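PDB 5XNE: alpha-acetolactate decarboxylase from Bacillus subtilis subsp. subtilis str. 168, which catalyses the decarboxylation of (2S)-2-acetolactate to (R)-acetoin, a product that cells can excrete, in the pathway from pyruvate to butane-2,3-diol. Local coordinates for residues 3-8 with 204-209; 16-21 with 134-139; 25-30 with 73-78; 122-127 with 141-146. One frame throughout, in Å; residues are numbered along the deposited sequence.

Interaction 1 of 4, residues 3-8 with 204-209; sequences QIYQVS and NMNLRL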
loop_
_atom_site.group_PDB
_atom_site.type_symbol
_atom_site.label_atom_id
_atom_site.label_comp_id
_atom_site.label_asym_id
_atom_site.label_seq_id
_atom_site.Cartn_x
_atom_site.Cartn_y
_atom_site.Cartn_z
ATOM N N GLN B 3 -1.891 -1.685 13.262
ATOM C CA GLN B 3 -2.123 -1.554 11.834
ATOM C C GLN B 3 -3.315 -0.677 11.511
ATOM O O GLN B 3 -4.260 -0.556 12.301
ATOM C CB GLN B 3 -2.333 -2.927 11.191
ATOM C CG GLN B 3 -3.638 -3.603 11.592
ATOM C CD GLN B 3 -3.901 -4.899 10.844
ATOM O OE1 GLN B 3 -2.998 -5.484 10.243
ATOM N NE2 GLN B 3 -5.147 -5.358 10.886
ATOM N N ILE B 4 -3.253 -0.078 10.331
ATOM C CA ILE B 4 -4.442 0.423 9.649
ATOM C C ILE B 4 -4.992 -0.739 8.826
ATOM O O ILE B 4 -4.249 -1.364 8.059
ATOM C CB ILE B 4 -4.131 1.604 8.717
ATOM C CG1 ILE B 4 -3.356 2.706 9.453
ATOM C CG2 ILE B 4 -5.419 2.128 8.083
ATOM C CD1 ILE B 4 -4.139 3.363 10.583
ATOM N N TYR B 5 -6.271 -1.051 8.996
ATOM C CA TYR B 5 -6.929 -2.055 8.167
ATOM C C TYR B 5 -7.643 -1.317 7.047
ATOM O O TYR B 5 -8.604 -0.575 7.286
ATOM C CB TYR B 5 -7.924 -2.905 8.967
ATOM C CG TYR B 5 -8.455 -4.085 8.190
ATOM C CD1 TYR B 5 -7.681 -5.224 8.034
ATOM C CD2 TYR B 5 -9.725 -4.063 7.621
ATOM C CE1 TYR B 5 -8.137 -6.320 7.328
ATOM C CE2 TYR B 5 -10.201 -5.169 6.908
ATOM C CZ TYR B 5 -9.395 -6.287 6.768
ATOM O OH TYR B 5 -9.823 -7.398 6.068
ATOM N N GLN B 6 -7.145 -1.499 5.830
ATOM C CA GLN B 6 -7.592 -0.738 4.666
ATOM C C GLN B 6 -8.437 -1.606 3.740
ATOM O O GLN B 6 -7.946 -2.599 3.188
ATOM C CB GLN B 6 -6.382 -0.172 3.921
ATOM C CG GLN B 6 -6.709 0.598 2.668
ATOM C CD GLN B 6 -7.639 1.747 2.931
ATOM O OE1 GLN B 6 -7.383 2.572 3.807
ATOM N NE2 GLN B 6 -8.733 1.820 2.174
ATOM N N VAL B 7 -9.708 -1.237 3.582
ATOM C CA VAL B 7 -10.626 -1.975 2.717
ATOM C C VAL B 7 -10.620 -1.340 1.322
ATOM O O VAL B 7 -11.096 -0.217 1.131
ATOM C CB VAL B 7 -12.052 -1.989 3.312
ATOM C CG1 VAL B 7 -13.056 -2.561 2.312
ATOM C CG2 VAL B 7 -12.075 -2.798 4.605
ATOM N N SER B 8 -10.018 -2.065 0.372
ATOM C CA SER B 8 -9.908 -1.682 -1.044
ATOM C C SER B 8 -9.153 -0.365 -1.272
ATOM O O SER B 8 -8.445 0.120 -0.373
ATOM C CB SER B 8 -11.303 -1.601 -1.688
ATOM O OG SER B 8 -11.207 -1.640 -3.110
ATOM N N ASN B 204 1.951 -0.501 10.546
ATOM C CA ASN B 204 1.515 -1.434 9.515
ATOM C C ASN B 204 0.299 -0.898 8.793
ATOM O O ASN B 204 -0.547 -0.241 9.401
ATOM C CB ASN B 204 1.134 -2.811 10.086
ATOM C CG ASN B 204 2.311 -3.582 10.646
ATOM O OD1 ASN B 204 2.882 -4.462 9.979
ATOM N ND2 ASN B 204 2.657 -3.285 11.893
ATOM N N MET B 205 0.206 -1.191 7.504
ATOM C CA MET B 205 -1.046 -1.011 6.788
ATOM C C MET B 205 -1.389 -2.331 6.130
ATOM O O MET B 205 -0.591 -2.839 5.331
ATOM C CB MET B 205 -0.962 0.079 5.728
ATOM C CG MET B 205 -2.267 0.164 4.940
ATOM S SD MET B 205 -2.100 0.854 3.308
ATOM C CE MET B 205 -0.931 -0.270 2.559
ATOM N N ASN B 206 -2.556 -2.882 6.452
ATOM C CA ASN B 206 -2.993 -4.101 5.778
ATOM C C ASN B 206 -4.106 -3.794 4.808
ATOM O O ASN B 206 -5.215 -3.448 5.223
ATOM C CB ASN B 206 -3.481 -5.181 6.733
ATOM C CG ASN B 206 -3.920 -6.447 5.966
ATOM O OD1 ASN B 206 -3.113 -7.322 5.704
ATOM N ND2 ASN B 206 -5.184 -6.488 5.533
ATOM N N LEU B 207 -3.792 -3.939 3.528
ATOM C CA LEU B 207 -4.752 -3.715 2.455
ATOM C C LEU B 207 -5.499 -4.998 2.126
ATOM O O LEU B 207 -4.881 -6.008 1.787
ATOM C CB LEU B 207 -4.028 -3.197 1.216
ATOM C CG LEU B 207 -4.857 -3.099 -0.059
ATOM C CD1 LEU B 207 -6.034 -2.135 0.102
ATOM C CD2 LEU B 207 -3.967 -2.671 -1.215
ATOM N N ARG B 208 -6.825 -4.947 2.235
ATOM C CA ARG B 208 -7.688 -6.079 1.879
ATOM C C ARG B 208 -8.436 -5.774 0.588
ATOM O O ARG B 208 -9.172 -4.795 0.506
ATOM C CB ARG B 208 -8.669 -6.362 3.011
ATOM C CG ARG B 208 -9.789 -7.329 2.661
ATOM C CD ARG B 208 -9.262 -8.711 2.300
ATOM N NE ARG B 208 -10.282 -9.726 2.560
ATOM C CZ ARG B 208 -11.343 -9.942 1.790
ATOM N NH1 ARG B 208 -11.537 -9.218 0.704
ATOM N NH2 ARG B 208 -12.222 -10.885 2.113
ATOM N N LEU B 209 -8.228 -6.600 -0.430
ATOM C CA LEU B 209 -8.913 -6.408 -1.711
ATOM C C LEU B 209 -10.226 -7.186 -1.743
ATOM O O LEU B 209 -10.293 -8.309 -1.259
ATOM C CB LEU B 209 -8.011 -6.855 -2.864
ATOM C CG LEU B 209 -6.607 -6.230 -2.801
ATOM C CD1 LEU B 209 -5.694 -6.834 -3.873
ATOM C CD2 LEU B 209 -6.753 -4.723 -2.938
#
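I4 O accepts the backbone N-H of N206 at 2.8 Å, within a register that sets I4 beside M205, and the same pattern runs the length of both strands. Five backbone bonds alternate in direction: I4 N to N204 O, N206 N to I4 O, Q6 N to N206 O, R208 N to Q6 O and S8 N to R208 O. The straightest of them, R208 N to Q6 O, has 178° at the hydrogen. Strand axes 4.4 Å apart and inclined by 17° identify a parallel ladder, here joining the N-terminal strand to the end of the long strand 195-208. Antiparallel pairing of residues 204-208 with a strand of the second subunit carries the sheet across the dimer interface, where N204 and N206 exchange side-chain hydrogen bonds with N206 and N204 of that subunit.

On one face the side chains of I4, M205, Q6 and L207 are buried. CD1 of L207 reaches S8 O at 3.3 Å and CG of Q6 at 3.8 Å. A bend at chi2 turns the Q6 amide back over its own chain, where NE2 donates to S8 O at 3.1 Å while OE1 bonds to S74.

The other face grades from buried to partly exposed. Y5 and N206 run alongside each other, ring and amide planes only 9° apart, with CE1 of Y5 at 3.5 Å from ND2 of N206; the Y5 ring also stacks on Y30. Beyond them, Y5 OH touches CB and CG of R208, both at 3.4 Å. Q3 and N204 at one end and R208 toward the other are partly exposed, yet Q3 and N204 still meet closely, their CB atoms 3.6 Å apart.

Interaction 2 of 4, residues 16-21 with 134-139; sequences GVYDGD and VPMVEA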
loop_
_atom_site.group_PDB
_atom_site.type_symbol
_atom_site.label_atom_id
_atom_site.label_comp_id
_atom_site.label_asym_id
_atom_site.label_seq_id
_atom_site.Cartn_x
_atom_site.Cartn_y
_atom_site.Cartn_z
ATOM N N GLY B 16 -15.584 4.227 -10.122
ATOM C CA GLY B 16 -17.015 4.010 -10.021
ATOM C C GLY B 16 -17.397 2.642 -9.492
ATOM O O GLY B 16 -18.531 2.192 -9.653
ATOM N N VAL B 17 -16.454 1.972 -8.846
ATOM C CA VAL B 17 -16.753 0.705 -8.204
ATOM C C VAL B 17 -17.291 1.037 -6.821
ATOM O O VAL B 17 -16.535 1.197 -5.865
ATOM C CB VAL B 17 -15.520 -0.199 -8.123
ATOM C CG1 VAL B 17 -15.823 -1.476 -7.364
ATOM C CG2 VAL B 17 -15.029 -0.523 -9.534
ATOM N N TYR B 18 -18.603 1.170 -6.724
ATOM C CA TYR B 18 -19.207 1.603 -5.463
ATOM C C TYR B 18 -19.776 0.462 -4.638
ATOM O O TYR B 18 -20.278 0.692 -3.543
ATOM C CB TYR B 18 -20.307 2.633 -5.725
ATOM C CG TYR B 18 -19.827 3.856 -6.466
ATOM C CD1 TYR B 18 -18.558 4.383 -6.237
ATOM C CD2 TYR B 18 -20.630 4.478 -7.416
ATOM C CE1 TYR B 18 -18.108 5.511 -6.926
ATOM C CE2 TYR B 18 -20.190 5.597 -8.105
ATOM C CZ TYR B 18 -18.932 6.107 -7.865
ATOM O OH TYR B 18 -18.495 7.212 -8.552
ATOM N N ASP B 19 -19.699 -0.759 -5.149
ATOM C CA ASP B 19 -20.234 -1.914 -4.431
ATOM C C ASP B 19 -19.092 -2.824 -3.996
ATOM O O ASP B 19 -18.438 -3.429 -4.841
ATOM C CB ASP B 19 -21.220 -2.696 -5.309
ATOM C CG ASP B 19 -22.530 -1.952 -5.557
ATOM O OD1 ASP B 19 -22.667 -0.771 -5.174
ATOM O OD2 ASP B 19 -23.427 -2.572 -6.152
ATOM N N GLY B 20 -18.830 -2.908 -2.694
ATOM C CA GLY B 20 -17.834 -3.841 -2.197
ATOM C C GLY B 20 -18.466 -5.033 -1.502
ATOM O O GLY B 20 -19.689 -5.176 -1.489
ATOM N N ASP B 21 -17.634 -5.896 -0.925
ATOM C CA ASP B 21 -18.152 -7.041 -0.187
ATOM C C ASP B 21 -17.791 -7.013 1.298
ATOM O O ASP B 21 -18.091 -7.963 2.025
ATOM C CB ASP B 21 -17.671 -8.352 -0.829
ATOM C CG ASP B 21 -16.166 -8.519 -0.786
ATOM O OD1 ASP B 21 -15.447 -7.547 -0.467
ATOM O OD2 ASP B 21 -15.685 -9.636 -1.097
ATOM N N VAL B 134 -21.351 6.106 -12.476
ATOM C CA VAL B 134 -20.425 7.020 -13.133
ATOM C C VAL B 134 -19.148 7.167 -12.299
ATOM O O VAL B 134 -19.145 6.822 -11.110
ATOM C CB VAL B 134 -21.082 8.397 -13.362
ATOM C CG1 VAL B 134 -22.373 8.216 -14.158
ATOM C CG2 VAL B 134 -21.364 9.108 -12.039
ATOM N N PRO B 135 -18.054 7.660 -12.909
ATOM C CA PRO B 135 -16.823 7.850 -12.131
ATOM C C PRO B 135 -17.034 8.845 -10.996
ATOM O O PRO B 135 -17.941 9.691 -11.062
ATOM C CB PRO B 135 -15.827 8.393 -13.160
ATOM C CG PRO B 135 -16.361 7.933 -14.477
ATOM C CD PRO B 135 -17.851 7.975 -14.333
ATOM N N MET B 136 -16.206 8.752 -9.963
ATOM C CA MET B 136 -16.444 9.550 -8.765
ATOM C C MET B 136 -16.347 11.051 -9.007
ATOM O O MET B 136 -17.049 11.813 -8.354
ATOM C CB MET B 136 -15.479 9.150 -7.651
ATOM C CG MET B 136 -15.925 9.675 -6.305
ATOM S SD MET B 136 -14.899 9.050 -4.967
ATOM C CE MET B 136 -15.581 9.986 -3.582
ATOM N N VAL B 137 -15.496 11.470 -9.942
ATOM C CA VAL B 137 -15.383 12.894 -10.265
ATOM C C VAL B 137 -16.731 13.441 -10.731
ATOM O O VAL B 137 -17.097 14.576 -10.410
ATOM C CB VAL B 137 -14.300 13.145 -11.336
ATOM C CG1 VAL B 137 -14.460 14.532 -11.962
ATOM C CG2 VAL B 137 -12.920 13.004 -10.719
ATOM N N GLU B 138 -17.494 12.618 -11.445
ATOM C CA GLU B 138 -18.834 13.016 -11.871
ATOM C C GLU B 138 -19.839 12.884 -10.742
ATOM O O GLU B 138 -20.724 13.726 -10.583
ATOM C CB GLU B 138 -19.293 12.179 -13.073
ATOM C CG GLU B 138 -18.364 12.268 -14.271
ATOM C CD GLU B 138 -18.082 13.702 -14.702
ATOM O OE1 GLU B 138 -18.990 14.559 -14.589
ATOM O OE2 GLU B 138 -16.945 13.969 -15.157
ATOM N N ALA B 139 -19.704 11.819 -9.956
ATOM C CA ALA B 139 -20.674 11.523 -8.914
ATOM C C ALA B 139 -20.705 12.591 -7.812
ATOM O O ALA B 139 -21.756 12.825 -7.211
ATOM C CB ALA B 139 -20.392 10.145 -8.305
#
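G16 and P135 bring their CA atoms to 4.4 Å where two helix ends meet: G16, at phi 87° and psi 18°, closes helix 10-14 in a Schellman motif, and P135 takes the N-cap position of helix 136-139. Beyond the cap, A139 N bonds back to P135 O at 3.0 Å, giving the first turn of the second helix. Absence of a side chain lets G16 come close, its CA standing 3.7 Å from V134 O.

The tyrosine Y18 supplies the main side-chain link. With CG anti to the carbonyl carbon (chi1 -58°), its ring reaches across to the start of the helix, and G16 CA lies over one face near the rim. Y18 OH makes a weak hydrogen bond to V134 O. M136 N lies near the ring plane at its edge, but the angle is too poor for a bond to the hydroxyl; M136 is tied to L14 by a backbone hydrogen bond, a second link between the helices. The M136 side chain runs extended away from the tyrosine to M10 and L13 and comes to about 7 Å from the bound zinc ion. On the helix side, the methyl CB of A139 approaches Y18 OH to 3.5 Å.

Interaction 3 of 4, residues 25-30 with 73-78; sequences SEIPKY and CSFTFF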
loop_
_atom_site.group_PDB
_atom_site.type_symbol
_atom_site.label_atom_id
_atom_site.label_comp_id
_atom_site.label_asym_id
_atom_site.label_seq_id
_atom_site.Cartn_x
_atom_site.Cartn_y
_atom_site.Cartn_z
ATOM N N SER B 25 -20.573 -5.841 9.819
ATOM C CA SER B 25 -20.634 -6.720 10.981
ATOM C C SER B 25 -19.226 -7.105 11.447
ATOM O O SER B 25 -19.028 -7.488 12.597
ATOM C CB SER B 25 -21.440 -7.979 10.665
ATOM O OG SER B 25 -20.703 -8.820 9.798
ATOM N N GLU B 26 -18.243 -7.008 10.562
ATOM C CA GLU B 26 -16.910 -7.433 10.931
ATOM C C GLU B 26 -16.006 -6.293 11.376
ATOM O O GLU B 26 -14.844 -6.524 11.702
ATOM C CB GLU B 26 -16.291 -8.202 9.781
ATOM C CG GLU B 26 -16.931 -9.594 9.697
ATOM C CD GLU B 26 -16.976 -10.082 8.301
ATOM O OE1 GLU B 26 -16.049 -9.725 7.557
ATOM O OE2 GLU B 26 -17.927 -10.818 7.948
ATOM N N ILE B 27 -16.543 -5.077 11.432
ATOM C CA ILE B 27 -15.771 -3.954 11.979
ATOM C C ILE B 27 -15.082 -4.273 13.324
ATOM O O ILE B 27 -13.895 -4.015 13.458
ATOM C CB ILE B 27 -16.655 -2.691 12.130
ATOM C CG1 ILE B 27 -16.946 -2.087 10.749
ATOM C CG2 ILE B 27 -15.978 -1.658 13.053
ATOM C CD1 ILE B 27 -17.844 -0.875 10.783
ATOM N N PRO B 28 -15.799 -4.883 14.297
ATOM C CA PRO B 28 -15.107 -5.108 15.575
ATOM C C PRO B 28 -13.891 -6.035 15.513
ATOM O O PRO B 28 -13.100 -6.039 16.458
ATOM C CB PRO B 28 -16.197 -5.737 16.456
ATOM C CG PRO B 28 -17.470 -5.298 15.866
ATOM C CD PRO B 28 -17.227 -5.244 14.386
ATOM N N LYS B 29 -13.729 -6.801 14.436
ATOM C CA LYS B 29 -12.536 -7.618 14.265
ATOM C C LYS B 29 -11.303 -6.793 13.903
ATOM O O LYS B 29 -10.176 -7.258 14.075
ATOM C CB LYS B 29 -12.747 -8.679 13.170
ATOM C CG LYS B 29 -13.953 -9.583 13.381
ATOM C CD LYS B 29 -14.038 -10.630 12.258
ATOM C CE LYS B 29 -15.131 -11.660 12.534
ATOM N NZ LYS B 29 -16.486 -11.044 12.692
ATOM N N TYR B 30 -11.518 -5.588 13.367
ATOM C CA TYR B 30 -10.430 -4.834 12.742
ATOM C C TYR B 30 -10.196 -3.453 13.324
ATOM O O TYR B 30 -9.166 -2.836 13.054
ATOM C CB TYR B 30 -10.684 -4.695 11.234
ATOM C CG TYR B 30 -10.762 -6.022 10.543
ATOM C CD1 TYR B 30 -9.639 -6.842 10.464
ATOM C CD2 TYR B 30 -11.952 -6.460 9.979
ATOM C CE1 TYR B 30 -9.697 -8.071 9.833
ATOM C CE2 TYR B 30 -12.025 -7.680 9.344
ATOM C CZ TYR B 30 -10.897 -8.482 9.276
ATOM O OH TYR B 30 -10.966 -9.702 8.642
ATOM N N CYS B 73 -13.108 1.778 3.035
ATOM C CA CYS B 73 -13.099 2.283 4.401
ATOM C C CYS B 73 -11.758 1.922 5.039
ATOM O O CYS B 73 -10.976 1.132 4.476
ATOM C CB CYS B 73 -14.294 1.726 5.214
ATOM S SG CYS B 73 -14.652 -0.040 5.035
ATOM N N SER B 74 -11.487 2.530 6.199
ATOM C CA SER B 74 -10.212 2.372 6.893
ATOM C C SER B 74 -10.509 2.248 8.391
ATOM O O SER B 74 -11.290 3.045 8.911
ATOM C CB SER B 74 -9.287 3.579 6.646
ATOM O OG SER B 74 -9.169 3.925 5.272
ATOM N N PHE B 75 -9.869 1.294 9.064
ATOM C CA PHE B 75 -10.110 1.056 10.502
ATOM C C PHE B 75 -8.826 0.898 11.281
ATOM O O PHE B 75 -7.799 0.501 10.734
ATOM C CB PHE B 75 -10.947 -0.202 10.714
ATOM C CG PHE B 75 -12.242 -0.180 9.990
ATOM C CD1 PHE B 75 -13.315 0.546 10.485
ATOM C CD2 PHE B 75 -12.391 -0.888 8.807
ATOM C CE1 PHE B 75 -14.523 0.583 9.802
ATOM C CE2 PHE B 75 -13.596 -0.855 8.117
ATOM C CZ PHE B 75 -14.661 -0.128 8.619
ATOM N N THR B 76 -8.896 1.177 12.580
ATOM C CA THR B 76 -7.797 0.814 13.456
ATOM C C THR B 76 -8.324 0.670 14.863
ATOM O O THR B 76 -9.442 1.116 15.164
ATOM C CB THR B 76 -6.669 1.855 13.420
ATOM O OG1 THR B 76 -5.469 1.274 13.941
ATOM C CG2 THR B 76 -7.035 3.079 14.241
ATOM N N PHE B 77 -7.524 0.042 15.715
ATOM C CA PHE B 77 -7.801 0.066 17.142
ATOM C C PHE B 77 -7.021 1.242 17.703
ATOM O O PHE B 77 -5.783 1.213 17.779
ATOM C CB PHE B 77 -7.413 -1.256 17.815
ATOM C CG PHE B 77 -8.364 -2.374 17.522
ATOM C CD1 PHE B 77 -9.637 -2.385 18.091
ATOM C CD2 PHE B 77 -8.009 -3.393 16.651
ATOM C CE1 PHE B 77 -10.530 -3.411 17.810
ATOM C CE2 PHE B 77 -8.896 -4.424 16.365
ATOM C CZ PHE B 77 -10.151 -4.435 16.937
ATOM N N PHE B 78 -7.758 2.290 18.049
ATOM C CA PHE B 78 -7.173 3.560 18.426
ATOM C C PHE B 78 -6.529 3.459 19.801
ATOM O O PHE B 78 -7.133 2.935 20.738
ATOM C CB PHE B 78 -8.232 4.653 18.406
ATOM C CG PHE B 78 -7.676 6.045 18.490
ATOM C CD1 PHE B 78 -7.317 6.601 19.713
ATOM C CD2 PHE B 78 -7.531 6.814 17.342
ATOM C CE1 PHE B 78 -6.804 7.886 19.781
ATOM C CE2 PHE B 78 -7.026 8.095 17.400
ATOM C CZ PHE B 78 -6.665 8.644 18.626
#
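The short helical segment about residues 27-30 packs on the end of strand 73-76, a strand lying between 3-7 and 33-37 in the antiparallel pairings of the fold. Nothing hydrogen-bonds between the two segments; the contact rests on side chains and on carbonyl groups packed against them. I27 carries the buried end. Its CG1 lies 3.7 Å from F75 CZ and equally near CE1, while CD1 follows along the same end of the ring, and the two side chains cross at about a right angle. F22 of strand 22-23 adds to the packing on I27.

The chain turns tightly here, with K29 N bonded to E26 O and Y30 N to I27 O. This turn sets P28 O and K29 O at the edge of the F77 ring, while Y30 O faces the strand, 3.9 Å from both F75 CB and T76 CA. From just past the strand's end, F77 brings its ring back to the turn: a chi1 of -74° swings it to the side of its own backbone N, and CZ approaches P28 O to 3.4 Å, the oxygen lying in the ring plane. K29 O also stands near that plane, 3.9 Å from F77 CE2. The same CE2 reaches Y30 C at 3.4 Å.

CB of Y30 points away from the strand, and K29 CB lies over one face of the Y30 ring near the rim. CB of T76 likewise points away from the helical turn, and its OG1 is hydrogen-bonded to the backbone of Q3.

Interaction 4 of 4, residues 122-127 with 141-146; sequences QTRTVE and KTQPIF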
loop_
_atom_site.group_PDB
_atom_site.type_symbol
_atom_site.label_atom_id
_atom_site.label_comp_id
_atom_site.label_asym_id
_atom_site.label_seq_id
_atom_site.Cartn_x
_atom_site.Cartn_y
_atom_site.Cartn_z
ATOM N N GLN B 122 -17.009 22.569 7.381
ATOM C CA GLN B 122 -17.702 22.343 6.126
ATOM C C GLN B 122 -17.551 20.892 5.727
ATOM O O GLN B 122 -16.443 20.361 5.711
ATOM C CB GLN B 122 -17.180 23.228 5.004
ATOM C CG GLN B 122 -17.994 23.049 3.737
ATOM C CD GLN B 122 -17.529 23.932 2.608
ATOM O OE1 GLN B 122 -16.519 23.653 1.956
ATOM N NE2 GLN B 122 -18.259 25.015 2.374
ATOM N N THR B 123 -18.673 20.261 5.410
ATOM C CA THR B 123 -18.661 18.866 5.002
ATOM C C THR B 123 -19.431 18.625 3.725
ATOM O O THR B 123 -20.202 19.472 3.269
ATOM C CB THR B 123 -19.281 17.951 6.067
ATOM O OG1 THR B 123 -20.695 18.195 6.140
ATOM C CG2 THR B 123 -18.634 18.178 7.439
ATOM N N ARG B 124 -19.209 17.440 3.169
ATOM C CA ARG B 124 -20.078 16.849 2.159
ATOM C C ARG B 124 -20.577 15.490 2.631
ATOM O O ARG B 124 -19.964 14.857 3.495
ATOM C CB ARG B 124 -19.357 16.660 0.830
ATOM C CG ARG B 124 -18.199 15.659 0.914
ATOM C CD ARG B 124 -18.490 14.383 0.113
ATOM N NE ARG B 124 -17.522 13.330 0.408
ATOM C CZ ARG B 124 -16.454 13.132 -0.351
ATOM N NH1 ARG B 124 -16.296 13.912 -1.430
ATOM N NH2 ARG B 124 -15.572 12.168 -0.066
ATOM N N THR B 125 -21.674 15.021 2.050
ATOM C CA THR B 125 -22.067 13.626 2.217
ATOM C C THR B 125 -22.352 13.052 0.843
ATOM O O THR B 125 -23.279 13.494 0.166
ATOM C CB THR B 125 -23.307 13.448 3.107
ATOM O OG1 THR B 125 -24.408 14.182 2.546
ATOM C CG2 THR B 125 -23.043 13.929 4.530
ATOM N N VAL B 126 -21.552 12.086 0.412
ATOM C CA VAL B 126 -21.874 11.396 -0.840
ATOM C C VAL B 126 -23.244 10.738 -0.694
ATOM O O VAL B 126 -23.635 10.309 0.401
ATOM C CB VAL B 126 -20.823 10.329 -1.235
ATOM C CG1 VAL B 126 -19.503 10.991 -1.653
ATOM C CG2 VAL B 126 -20.624 9.317 -0.113
ATOM N N GLU B 127 -23.977 10.680 -1.802
ATOM C CA GLU B 127 -25.341 10.158 -1.808
ATOM C C GLU B 127 -25.471 8.919 -2.670
ATOM O O GLU B 127 -24.711 8.736 -3.627
ATOM C CB GLU B 127 -26.329 11.198 -2.338
ATOM C CG GLU B 127 -26.477 12.438 -1.513
ATOM C CD GLU B 127 -27.548 13.359 -2.089
ATOM O OE1 GLU B 127 -27.386 13.809 -3.244
ATOM O OE2 GLU B 127 -28.557 13.606 -1.398
ATOM N N LYS B 141 -20.101 15.864 -8.129
ATOM C CA LYS B 141 -20.463 17.207 -8.587
ATOM C C LYS B 141 -21.780 17.720 -7.987
ATOM O O LYS B 141 -21.949 18.924 -7.822
ATOM C CB LYS B 141 -20.532 17.241 -10.113
ATOM C CG LYS B 141 -19.160 17.187 -10.766
ATOM C CD LYS B 141 -19.248 17.192 -12.285
ATOM C CE LYS B 141 -17.863 17.227 -12.911
ATOM N NZ LYS B 141 -17.917 16.966 -14.377
ATOM N N THR B 142 -22.696 16.821 -7.639
ATOM C CA THR B 142 -23.964 17.230 -7.040
ATOM C C THR B 142 -24.110 16.796 -5.582
ATOM O O THR B 142 -25.225 16.609 -5.095
ATOM C CB THR B 142 -25.164 16.670 -7.821
ATOM O OG1 THR B 142 -25.097 15.238 -7.831
ATOM C CG2 THR B 142 -25.164 17.197 -9.252
ATOM N N GLN B 143 -22.987 16.631 -4.889
ATOM C CA GLN B 143 -23.021 16.249 -3.483
ATOM C C GLN B 143 -23.575 17.387 -2.621
ATOM O O GLN B 143 -23.310 18.563 -2.879
ATOM C CB GLN B 143 -21.621 15.848 -3.001
ATOM C CG GLN B 143 -20.665 17.025 -2.823
ATOM C CD GLN B 143 -19.202 16.643 -2.957
ATOM O OE1 GLN B 143 -18.812 15.506 -2.679
ATOM N NE2 GLN B 143 -18.382 17.595 -3.392
ATOM N N PRO B 144 -24.372 17.037 -1.608
ATOM C CA PRO B 144 -24.786 18.018 -0.605
ATOM C C PRO B 144 -23.579 18.500 0.177
ATOM O O PRO B 144 -22.736 17.686 0.570
ATOM C CB PRO B 144 -25.745 17.230 0.290
ATOM C CG PRO B 144 -26.205 16.117 -0.567
ATOM C CD PRO B 144 -25.036 15.742 -1.407
ATOM N N ILE B 145 -23.486 19.807 0.369
ATOM C CA ILE B 145 -22.430 20.397 1.176
ATOM C C ILE B 145 -23.069 21.086 2.366
ATOM O O ILE B 145 -24.051 21.815 2.221
ATOM C CB ILE B 145 -21.582 21.392 0.365
ATOM C CG1 ILE B 145 -20.949 20.684 -0.836
ATOM C CG2 ILE B 145 -20.504 22.027 1.240
ATOM C CD1 ILE B 145 -20.036 21.575 -1.668
ATOM N N PHE B 146 -22.530 20.836 3.551
ATOM C CA PHE B 146 -23.093 21.408 4.763
ATOM C C PHE B 146 -22.104 22.362 5.410
ATOM O O PHE B 146 -20.890 22.135 5.390
ATOM C CB PHE B 146 -23.486 20.308 5.752
ATOM C CG PHE B 146 -24.473 19.319 5.202
ATOM C CD1 PHE B 146 -24.042 18.194 4.510
ATOM C CD2 PHE B 146 -25.838 19.506 5.384
ATOM C CE1 PHE B 146 -24.953 17.280 4.003
ATOM C CE2 PHE B 146 -26.752 18.599 4.883
ATOM C CZ PHE B 146 -26.314 17.485 4.192
HETATM O O HOH W 1 -25.333 13.874 -5.059
HETATM O O HOH W 2 -28.109 16.326 -4.602
#
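Q143 and R124 both carry CG between backbone N and carbonyl carbon, and a bend at chi2 of R124 (112°) brings its guanidinium beside the amide oxygen. The setting is the end of an antiparallel ladder between strands 117-124 and 145-149: T123 and F146 form a hydrogen-bonded pair, R124 and I145 a non-hydrogen-bonded one, and T125 N prolongs the pairing to P144 O at 3.2 Å.

NH1 of R124 donates to Q143 OE1 at 3.2 Å, with the oxygen 17° out of the guanidinium plane. The stronger partner of this arginine is E44, whose OE2 forms a salt bridge with NE, and NH1 also bonds T232; V126 CG1 lies over one face. The R124 side chain comes to about 4 Å from the zinc ion. H186, a zinc ligand, pairs with R124 through the backbone and packs on its side chain.

On the F146 side, T125 OG1 meets the ring edge in plane, 3.5 Å from CE1, and T123 OG1, hydrogen-bonded to G184 O, lies 3.5 Å from F146 CB. Farther out, CD of E127 lies 3.4 Å from CG of P144. Water 2 links the outer ends, donating to E127 OE1 and to T142 O, each at 2.9 Å.

From the N terminus, strand 3-7 opens the outermost loop, which interaction 1 closes only at residues 204-209; the other three contacts nest inside it. The chain next passes through 16-21 and 25-30. Interaction 3 closes first, at 73-78, within the larger loop that interaction 2 completes at 134-139. Interaction 4 opens at 122-127, before that closure, and ends at 141-146, so interactions 2 and 4 cross; M136 CE packs near R124 NH2. Interactions 1 and 3 touch through neighbouring strands 3-7 and 73-76. Interaction 4 lies across the chain's centre from both, its centre about 26 Å from that of interaction 1, while interaction 2 joins helices 10-14 and 136-139.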